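Local coordinates for protein caprin-1 (PDB 4WBE) that binds mRNAs and regulates their transport, translation or stability, and is essential for forming cytoplasmic stress granules, at residues Gln12-Thr17 / His82-Leu87; Asp26-Asp31 / Glu50-Leu55. All blocks are in the same frame, centred on the assembly; numbering follows the deposited sequence.

Contact 1: Gln12-Thr17 / His82-Leu87; sequences QKRLKT and HLWDLL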
ATOM      1  N   GLN A  12       7.490   2.549   9.974  1.00 18.60           N
ATOM      2  CA  GLN A  12       6.131   2.077  10.215  1.00 18.97           C
ATOM      3  C   GLN A  12       5.089   3.172  10.022  1.00 18.31           C
ATOM      4  O   GLN A  12       4.054   2.936   9.393  1.00 17.27           O
ATOM      5  CB  GLN A  12       5.994   1.515  11.630  1.00 24.18           C
ATOM      6  CG  GLN A  12       6.685   0.190  11.857  1.00 27.74           C
ATOM      7  CD  GLN A  12       6.863  -0.115  13.331  1.00 34.99           C
ATOM      8  OE1 GLN A  12       6.566   0.716  14.190  1.00 33.86           O
ATOM      9  NE2 GLN A  12       7.347  -1.316  13.631  1.00 40.90           N
ATOM     10  N   LYS A  13       5.370   4.358  10.562  1.00 17.58           N
ATOM     11  CA  LYS A  13       4.478   5.515  10.437  1.00 16.78           C
ATOM     12  C   LYS A  13       4.326   5.928   8.985  1.00 15.57           C
ATOM     13  O   LYS A  13       3.262   6.386   8.562  1.00 13.40           O
ATOM     14  CB  LYS A  13       5.004   6.691  11.266  1.00 16.82           C
ATOM     15  CG  LYS A  13       4.928   6.476  12.778  1.00 20.27           C
ATOM     16  CD  LYS A  13       3.482   6.470  13.271  1.00 22.84           C
ATOM     17  CE  LYS A  13       3.412   6.330  14.797  1.00 23.61           C
ATOM     18  NZ  LYS A  13       2.011   6.478  15.295  1.00 25.95           N
ATOM     19  N   ARG A  14       5.413   5.786   8.235  1.00 16.73           N
ATOM     20  CA  ARG A  14       5.402   6.046   6.807  1.00 20.95           C
ATOM     21  C   ARG A  14       4.481   5.059   6.077  1.00 20.80           C
ATOM     22  O   ARG A  14       3.717   5.451   5.189  1.00 17.01           O
ATOM     23  CB  ARG A  14       6.834   5.960   6.270  1.00 24.87           C
ATOM     24  CG  ARG A  14       6.934   6.052   4.773  1.00 33.33           C
ATOM     25  CD  ARG A  14       8.278   6.618   4.332  1.00 39.09           C
ATOM     26  NE  ARG A  14       9.005   7.221   5.449  1.00 42.26           N
ATOM     27  CZ  ARG A  14       9.476   8.463   5.455  1.00 46.18           C
ATOM     28  NH1 ARG A  14       9.306   9.245   4.398  1.00 46.08           N
ATOM     29  NH2 ARG A  14      10.122   8.923   6.519  1.00 49.74           N
ATOM     30  N   LEU A  15       4.548   3.785   6.455  1.00 14.29           N
ATOM     31  CA  LEU A  15       3.639   2.775   5.910  1.00 10.77           C
ATOM     32  C   LEU A  15       2.188   3.111   6.231  1.00  9.31           C
ATOM     33  O   LEU A  15       1.308   2.923   5.394  1.00 11.17           O
ATOM     34  CB  LEU A  15       3.965   1.384   6.466  1.00 13.91           C
ATOM     35  CG  LEU A  15       5.278   0.730   6.036  1.00 20.11           C
ATOM     36  CD1 LEU A  15       5.398  -0.672   6.614  1.00 22.69           C
ATOM     37  CD2 LEU A  15       5.346   0.679   4.523  1.00 23.42           C
ATOM     38  N   LYS A  16       1.943   3.579   7.450  1.00 13.31           N
ATOM     39  CA  LYS A  16       0.595   3.964   7.869  1.00 14.97           C
ATOM     40  C   LYS A  16       0.072   5.076   6.967  1.00 16.69           C
ATOM     41  O   LYS A  16      -1.082   5.050   6.528  1.00 15.80           O
ATOM     42  CB  LYS A  16       0.597   4.419   9.342  1.00 12.19           C
ATOM     43  CG  LYS A  16      -0.784   4.825   9.882  1.00 14.17           C
ATOM     44  CD  LYS A  16      -0.755   5.182  11.379  1.00 16.81           C
ATOM     45  CE  LYS A  16      -0.250   6.594  11.646  1.00 20.80           C
ATOM     46  NZ  LYS A  16      -1.268   7.631  11.277  1.00 17.38           N
ATOM     47  N   THR A  17       0.933   6.049   6.697  1.00 15.31           N
ATOM     48  CA  THR A  17       0.582   7.159   5.825  1.00 14.65           C
ATOM     49  C   THR A  17       0.293   6.679   4.412  1.00 13.30           C
ATOM     50  O   THR A  17      -0.655   7.154   3.777  1.00 10.91           O
ATOM     51  CB  THR A  17       1.690   8.233   5.819  1.00 14.40           C
ATOM     52  OG1 THR A  17       1.924   8.669   7.161  1.00 14.95           O
ATOM     53  CG2 THR A  17       1.289   9.429   4.970  1.00 13.99           C
ATOM     54  N   HIS A  82       7.683   7.204  -6.456  1.00 15.46           N
ATOM     55  CA  HIS A  82       6.663   8.249  -6.418  1.00 16.95           C
ATOM     56  C   HIS A  82       6.081   8.409  -5.011  1.00 13.60           C
ATOM     57  O   HIS A  82       5.931   9.523  -4.515  1.00 14.04           O
ATOM     58  CB  HIS A  82       5.529   7.918  -7.383  1.00 19.21           C
ATOM     59  CG  HIS A  82       5.900   8.057  -8.825  1.00 22.88           C
ATOM     60  ND1 HIS A  82       6.516   9.184  -9.331  1.00 21.66           N
ATOM     61  CD2 HIS A  82       5.745   7.212  -9.872  1.00 20.91           C
ATOM     62  CE1 HIS A  82       6.722   9.023 -10.625  1.00 23.41           C
ATOM     63  NE2 HIS A  82       6.262   7.840 -10.979  1.00 21.83           N
ATOM     64  N   LEU A  83       5.748   7.286  -4.380  1.00 11.65           N
ATOM     65  CA  LEU A  83       5.207   7.303  -3.029  1.00 15.87           C
ATOM     66  C   LEU A  83       6.207   7.882  -2.038  1.00 16.23           C
ATOM     67  O   LEU A  83       5.855   8.712  -1.198  1.00 14.79           O
ATOM     68  CB  LEU A  83       4.827   5.887  -2.598  1.00 13.09           C
ATOM     69  CG  LEU A  83       3.511   5.360  -3.164  1.00 17.63           C
ATOM     70  CD1 LEU A  83       3.313   3.907  -2.776  1.00 14.16           C
ATOM     71  CD2 LEU A  83       2.351   6.213  -2.677  1.00 16.15           C
ATOM     72  N   TRP A  84       7.451   7.428  -2.131  1.00 17.84           N
ATOM     73  CA  TRP A  84       8.496   7.895  -1.224  1.00 18.11           C
ATOM     74  C   TRP A  84       8.740   9.393  -1.382  1.00 16.11           C
ATOM     75  O   TRP A  84       8.864  10.123  -0.391  1.00 18.12           O
ATOM     76  CB  TRP A  84       9.802   7.121  -1.439  1.00 15.12           C
ATOM     77  CG  TRP A  84      10.810   7.405  -0.371  1.00 19.90           C
ATOM     78  CD1 TRP A  84      10.909   6.790   0.850  1.00 16.58           C
ATOM     79  CD2 TRP A  84      11.850   8.383  -0.412  1.00 20.13           C
ATOM     80  NE1 TRP A  84      11.950   7.327   1.565  1.00 20.35           N
ATOM     81  CE2 TRP A  84      12.543   8.308   0.814  1.00 22.38           C
ATOM     82  CE3 TRP A  84      12.268   9.312  -1.367  1.00 24.38           C
ATOM     83  CZ2 TRP A  84      13.631   9.128   1.107  1.00 31.64           C
ATOM     84  CZ3 TRP A  84      13.345  10.124  -1.074  1.00 31.72           C
ATOM     85  CH2 TRP A  84      14.015  10.029   0.152  1.00 34.91           C
ATOM     86  N   ASP A  85       8.830   9.839  -2.632  1.00 15.31           N
ATOM     87  CA  ASP A  85       9.020  11.253  -2.925  1.00 14.65           C
ATOM     88  C   ASP A  85       7.875  12.116  -2.382  1.00 17.22           C
ATOM     89  O   ASP A  85       8.105  13.227  -1.900  1.00 15.65           O
ATOM     90  CB  ASP A  85       9.160  11.477  -4.431  1.00 17.49           C
ATOM     91  CG  ASP A  85      10.508  11.025  -4.971  1.00 20.16           C
ATOM     92  OD1 ASP A  85      11.424  10.826  -4.160  1.00 19.08           O
ATOM     93  OD2 ASP A  85      10.646  10.880  -6.207  1.00 21.77           O
ATOM     94  N   LEU A  86       6.643  11.622  -2.478  1.00 15.65           N
ATOM     95  CA  LEU A  86       5.507  12.364  -1.927  1.00 14.16           C
ATOM     96  C   LEU A  86       5.616  12.516  -0.411  1.00 16.81           C
ATOM     97  O   LEU A  86       5.428  13.608   0.127  1.00 18.54           O
ATOM     98  CB  LEU A  86       4.163  11.737  -2.305  1.00 14.12           C
ATOM     99  CG  LEU A  86       3.012  12.565  -1.713  1.00 20.52           C
ATOM    100  CD1 LEU A  86       2.022  12.986  -2.758  1.00 21.80           C
ATOM    101  CD2 LEU A  86       2.316  11.806  -0.594  1.00 23.52           C
ATOM    102  N   LEU A  87       5.912  11.413   0.272  1.00 18.66           N
ATOM    103  CA  LEU A  87       6.061  11.416   1.725  1.00 24.60           C
ATOM    104  C   LEU A  87       7.143  12.397   2.182  1.00 26.02           C
ATOM    105  O   LEU A  87       7.022  13.018   3.239  1.00 26.66           O
ATOM    106  CB  LEU A  87       6.357  10.004   2.226  1.00 25.34           C
ATOM    107  CG  LEU A  87       5.208   9.044   1.920  1.00 27.61           C
ATOM    108  CD1 LEU A  87       5.630   7.604   2.073  1.00 30.22           C
ATOM    109  CD2 LEU A  87       4.039   9.343   2.831  1.00 27.12           C
TER

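Contact 2: Asp26-Asp31 / Glu50-Leu55; sequences DKLGDD and EELSLL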
ATOM      1  N   ASP A  26      -8.387   5.876  -3.414  1.00 19.05           N
ATOM      2  CA  ASP A  26      -9.447   4.980  -3.855  1.00 19.44           C
ATOM      3  C   ASP A  26     -10.818   5.649  -3.737  1.00 22.32           C
ATOM      4  O   ASP A  26     -11.664   5.516  -4.624  1.00 22.75           O
ATOM      5  CB  ASP A  26      -9.421   3.681  -3.050  1.00 25.20           C
ATOM      6  CG  ASP A  26     -10.485   2.696  -3.495  1.00 32.19           C
ATOM      7  OD1 ASP A  26     -11.502   2.546  -2.785  1.00 35.26           O
ATOM      8  OD2 ASP A  26     -10.308   2.084  -4.571  1.00 35.73           O
ATOM      9  N   LYS A  27     -11.041   6.360  -2.636  1.00 23.39           N
ATOM     10  CA  LYS A  27     -12.320   7.036  -2.433  1.00 23.48           C
ATOM     11  C   LYS A  27     -12.541   8.207  -3.382  1.00 25.78           C
ATOM     12  O   LYS A  27     -13.681   8.578  -3.660  1.00 28.07           O
ATOM     13  CB  LYS A  27     -12.467   7.480  -0.979  1.00 23.86           C
ATOM     14  CG  LYS A  27     -12.565   6.317  -0.006  1.00 26.48           C
ATOM     15  CD  LYS A  27     -13.751   5.435  -0.390  1.00 35.86           C
ATOM     16  CE  LYS A  27     -14.230   4.578   0.776  1.00 44.16           C
ATOM     17  NZ  LYS A  27     -15.633   4.111   0.565  1.00 50.20           N
ATOM     18  N   LEU A  28     -11.450   8.755  -3.909  1.00 28.96           N
ATOM     19  CA  LEU A  28     -11.526   9.849  -4.873  1.00 28.76           C
ATOM     20  C   LEU A  28     -12.106   9.400  -6.210  1.00 32.43           C
ATOM     21  O   LEU A  28     -12.315  10.219  -7.104  1.00 32.99           O
ATOM     22  CB  LEU A  28     -10.152  10.485  -5.078  1.00 28.11           C
ATOM     23  CG  LEU A  28      -9.667  11.367  -3.931  1.00 30.22           C
ATOM     24  CD1 LEU A  28      -8.395  12.089  -4.315  1.00 28.02           C
ATOM     25  CD2 LEU A  28     -10.752  12.362  -3.594  1.00 32.60           C
ATOM     26  N   GLY A  29     -12.348   8.103  -6.351  1.00 28.20           N
ATOM     27  CA  GLY A  29     -13.034   7.596  -7.526  1.00 34.55           C
ATOM     28  C   GLY A  29     -14.544   7.731  -7.423  1.00 38.09           C
ATOM     29  O   GLY A  29     -15.248   7.631  -8.430  1.00 42.21           O
ATOM     30  N   ASP A  30     -15.049   7.974  -6.215  1.00 32.49           N
ATOM     31  CA  ASP A  30     -16.488   8.143  -6.017  1.00 33.74           C
ATOM     32  C   ASP A  30     -16.888   9.583  -6.291  1.00 38.78           C
ATOM     33  O   ASP A  30     -16.344  10.513  -5.690  1.00 35.75           O
ATOM     34  CB  ASP A  30     -16.904   7.752  -4.596  1.00 36.10           C
ATOM     35  CG  ASP A  30     -18.414   7.808  -4.385  1.00 45.34           C
ATOM     36  OD1 ASP A  30     -19.160   8.115  -5.344  1.00 50.29           O
ATOM     37  OD2 ASP A  30     -18.860   7.549  -3.248  1.00 47.91           O
ATOM     38  N   ASP A  31     -17.833   9.760  -7.213  1.00 36.86           N
ATOM     39  CA  ASP A  31     -18.267  11.090  -7.622  1.00 37.45           C
ATOM     40  C   ASP A  31     -18.820  11.889  -6.444  1.00 32.14           C
ATOM     41  O   ASP A  31     -18.608  13.098  -6.353  1.00 35.90           O
ATOM     42  CB  ASP A  31     -19.308  11.009  -8.749  1.00 46.17           C
ATOM     43  CG  ASP A  31     -18.707  10.565 -10.079  1.00 56.16           C
ATOM     44  OD1 ASP A  31     -17.569  10.979 -10.397  1.00 56.56           O
ATOM     45  OD2 ASP A  31     -19.382   9.810 -10.813  1.00 60.78           O
ATOM     46  N   GLU A  50      -8.816  21.517  -9.958  1.00 32.62           N
ATOM     47  CA  GLU A  50      -7.447  21.447 -10.447  1.00 37.26           C
ATOM     48  C   GLU A  50      -6.597  20.541  -9.559  1.00 35.91           C
ATOM     49  O   GLU A  50      -5.830  19.710 -10.052  1.00 33.86           O
ATOM     50  CB  GLU A  50      -6.841  22.850 -10.515  1.00 43.67           C
ATOM     51  CG  GLU A  50      -7.677  23.865 -11.306  1.00 56.47           C
ATOM     52  CD  GLU A  50      -8.849  24.437 -10.513  1.00 62.96           C
ATOM     53  OE1 GLU A  50      -8.643  25.383  -9.726  1.00 64.73           O
ATOM     54  OE2 GLU A  50      -9.980  23.932 -10.680  1.00 62.77           O
ATOM     55  N   GLU A  51      -6.716  20.716  -8.248  1.00 34.30           N
ATOM     56  CA  GLU A  51      -5.986  19.881  -7.311  1.00 32.64           C
ATOM     57  C   GLU A  51      -6.474  18.444  -7.382  1.00 32.67           C
ATOM     58  O   GLU A  51      -5.694  17.505  -7.255  1.00 30.61           O
ATOM     59  CB  GLU A  51      -6.116  20.426  -5.892  1.00 29.32           C
ATOM     60  CG  GLU A  51      -5.394  21.740  -5.691  1.00 32.21           C
ATOM     61  CD  GLU A  51      -5.773  22.401  -4.392  1.00 35.00           C
ATOM     62  OE1 GLU A  51      -6.886  22.132  -3.892  1.00 35.97           O
ATOM     63  OE2 GLU A  51      -4.952  23.174  -3.858  1.00 36.62           O
ATOM     64  N   LEU A  52      -7.773  18.283  -7.596  1.00 32.46           N
ATOM     65  CA  LEU A  52      -8.371  16.964  -7.721  1.00 30.46           C
ATOM     66  C   LEU A  52      -7.799  16.223  -8.930  1.00 30.54           C
ATOM     67  O   LEU A  52      -7.514  15.024  -8.861  1.00 29.53           O
ATOM     68  CB  LEU A  52      -9.891  17.103  -7.840  1.00 34.92           C
ATOM     69  CG  LEU A  52     -10.763  15.863  -7.671  1.00 40.09           C
ATOM     70  CD1 LEU A  52     -10.445  15.172  -6.357  1.00 38.79           C
ATOM     71  CD2 LEU A  52     -12.239  16.247  -7.714  1.00 45.46           C
ATOM     72  N   SER A  53      -7.613  16.945 -10.032  1.00 29.50           N
ATOM     73  CA  SER A  53      -7.025  16.361 -11.233  1.00 33.68           C
ATOM     74  C   SER A  53      -5.567  15.971 -11.013  1.00 27.20           C
ATOM     75  O   SER A  53      -5.092  14.988 -11.581  1.00 30.01           O
ATOM     76  CB  SER A  53      -7.170  17.300 -12.432  1.00 40.64           C
ATOM     77  OG  SER A  53      -7.066  18.655 -12.031  1.00 47.29           O
ATOM     78  N   LEU A  54      -4.854  16.762 -10.216  1.00 24.02           N
ATOM     79  CA  LEU A  54      -3.481  16.441  -9.850  1.00 25.51           C
ATOM     80  C   LEU A  54      -3.399  15.116  -9.096  1.00 21.61           C
ATOM     81  O   LEU A  54      -2.486  14.323  -9.317  1.00 23.45           O
ATOM     82  CB  LEU A  54      -2.873  17.562  -9.004  1.00 26.58           C
ATOM     83  CG  LEU A  54      -2.540  18.881  -9.707  1.00 31.40           C
ATOM     84  CD1 LEU A  54      -2.040  19.908  -8.702  1.00 30.81           C
ATOM     85  CD2 LEU A  54      -1.515  18.672 -10.799  1.00 32.87           C
ATOM     86  N   LEU A  55      -4.357  14.884  -8.203  1.00 21.68           N
ATOM     87  CA  LEU A  55      -4.434  13.634  -7.455  1.00 22.33           C
ATOM     88  C   LEU A  55      -4.808  12.455  -8.357  1.00 21.92           C
ATOM     89  O   LEU A  55      -4.350  11.332  -8.145  1.00 18.27           O
ATOM     90  CB  LEU A  55      -5.423  13.768  -6.293  1.00 21.80           C
ATOM     91  CG  LEU A  55      -5.029  14.774  -5.205  1.00 21.06           C
ATOM     92  CD1 LEU A  55      -6.039  14.783  -4.068  1.00 22.09           C
ATOM     93  CD2 LEU A  55      -3.625  14.482  -4.681  1.00 19.30           C
TER

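Contact 1: Gln12-Thr17 / His82-Leu87
Leu87, near the end of helix 77-88, reaches both Arg14 and Thr17 on helix 2-27, joining two helices of the mainly helical Caprin-1 dimerization domain. The axes of 12-17 and 82-87 run at 105° to each other and come no closer than 11.1 Å, so side chains alone bridge the gap. The tight part is the isobutyl fork of Leu87. One branch, Leu87 CD1, sits 3.4 Å from Arg14 CG and also touches Arg14 CD. The other, Leu87 CD2, presses on Thr17 CG2 at 3.5 Å, close for two methyl groups. Thr17 can offer that methyl because its OG1 turns back to its own helix, 3.0 Å from Lys13 O; the oxygen also receives Thr17 N, the two donors coming from opposite faces of the carbonyl plane.

The side toward Trp84 is looser and more polar. Arg14 runs out with CG anti to its backbone nitrogen (chi1 173°), then bends at chi3, which carries the guanidinium past Leu87 CB toward the indole. Two carboxylates pair with it: NH1 forms a salt bridge with Glu88, NE another with Glu11 of the second subunit. Between Arg14 NH1 and Trp84 NE1 the separation is 4.3 Å, an oblique approach without a hydrogen bond.

Contact 2: Asp26-Asp31 / Glu50-Leu55
The turn that breaks helix 2-27 from helix 31-39 packs here against the flank of helix 49-62, a buried leucine contact of the dimerization domain. Leu28 carries the contact from the turn. It occupies the second position of a type I beta turn from Lys27 to Asp30, closed by Asp30 N on Lys27 O at 3.0 Å, and its CB points at the opposing helix. Across from it stand Leu52 and Leu55, three residues apart and so on neighbouring turns of helix 49-62.

The two methyls of Leu28 divide the work. Leu28 CD1 meets Leu55 CD1 at 3.6 Å and lies 3.9 Å from Leu55 CB, against the root of that side chain as well as its end. Leu28 CD2 reaches the other leucine more loosely, 4.0 Å from Leu52 CD1. Leu52 swings its CG anti to the backbone nitrogen (chi1 -167°), which brings CD1 over to Leu28 although its CB does not point straight at the turn. No hydrogen bond crosses between the segments; the join is purely apolar.

Polar groups instead fix the start of the next helix. Asp30 is its N-cap, OD1 accepting from Glu32 N, while Leu28 O takes a hydrogen bond from Arg34 NH1. Helix 31-39 also supplies Val33 and Leu37 against Leu28, and Arg34 and Lys38 against Leu52. Beyond Leu55 lies Ile105 of helix 99-111, so the leucine cluster sits where helices 2-27, 31-39, 49-62 and 99-111 converge.

Overall arrangement
From the N terminus, helix 2-27 first supplies one half of contact 1 at 12-17, then reaches contact 2 at its C-terminal end. The chain turns through helix 31-39 and comes back with helix 49-62, closing the shorter loop at 50-55. It continues to helix 77-88, where 82-87 closes the longer loop on the middle of helix 2-27; contact 2 is thus nested inside contact 1. Their centres lie 19 Å apart on opposite sides of the chain's centre, and nearest atoms stay about 6 Å apart. Contact 1 borders the second subunit, whereas contact 2 lies within one chain, untouched by the second subunit.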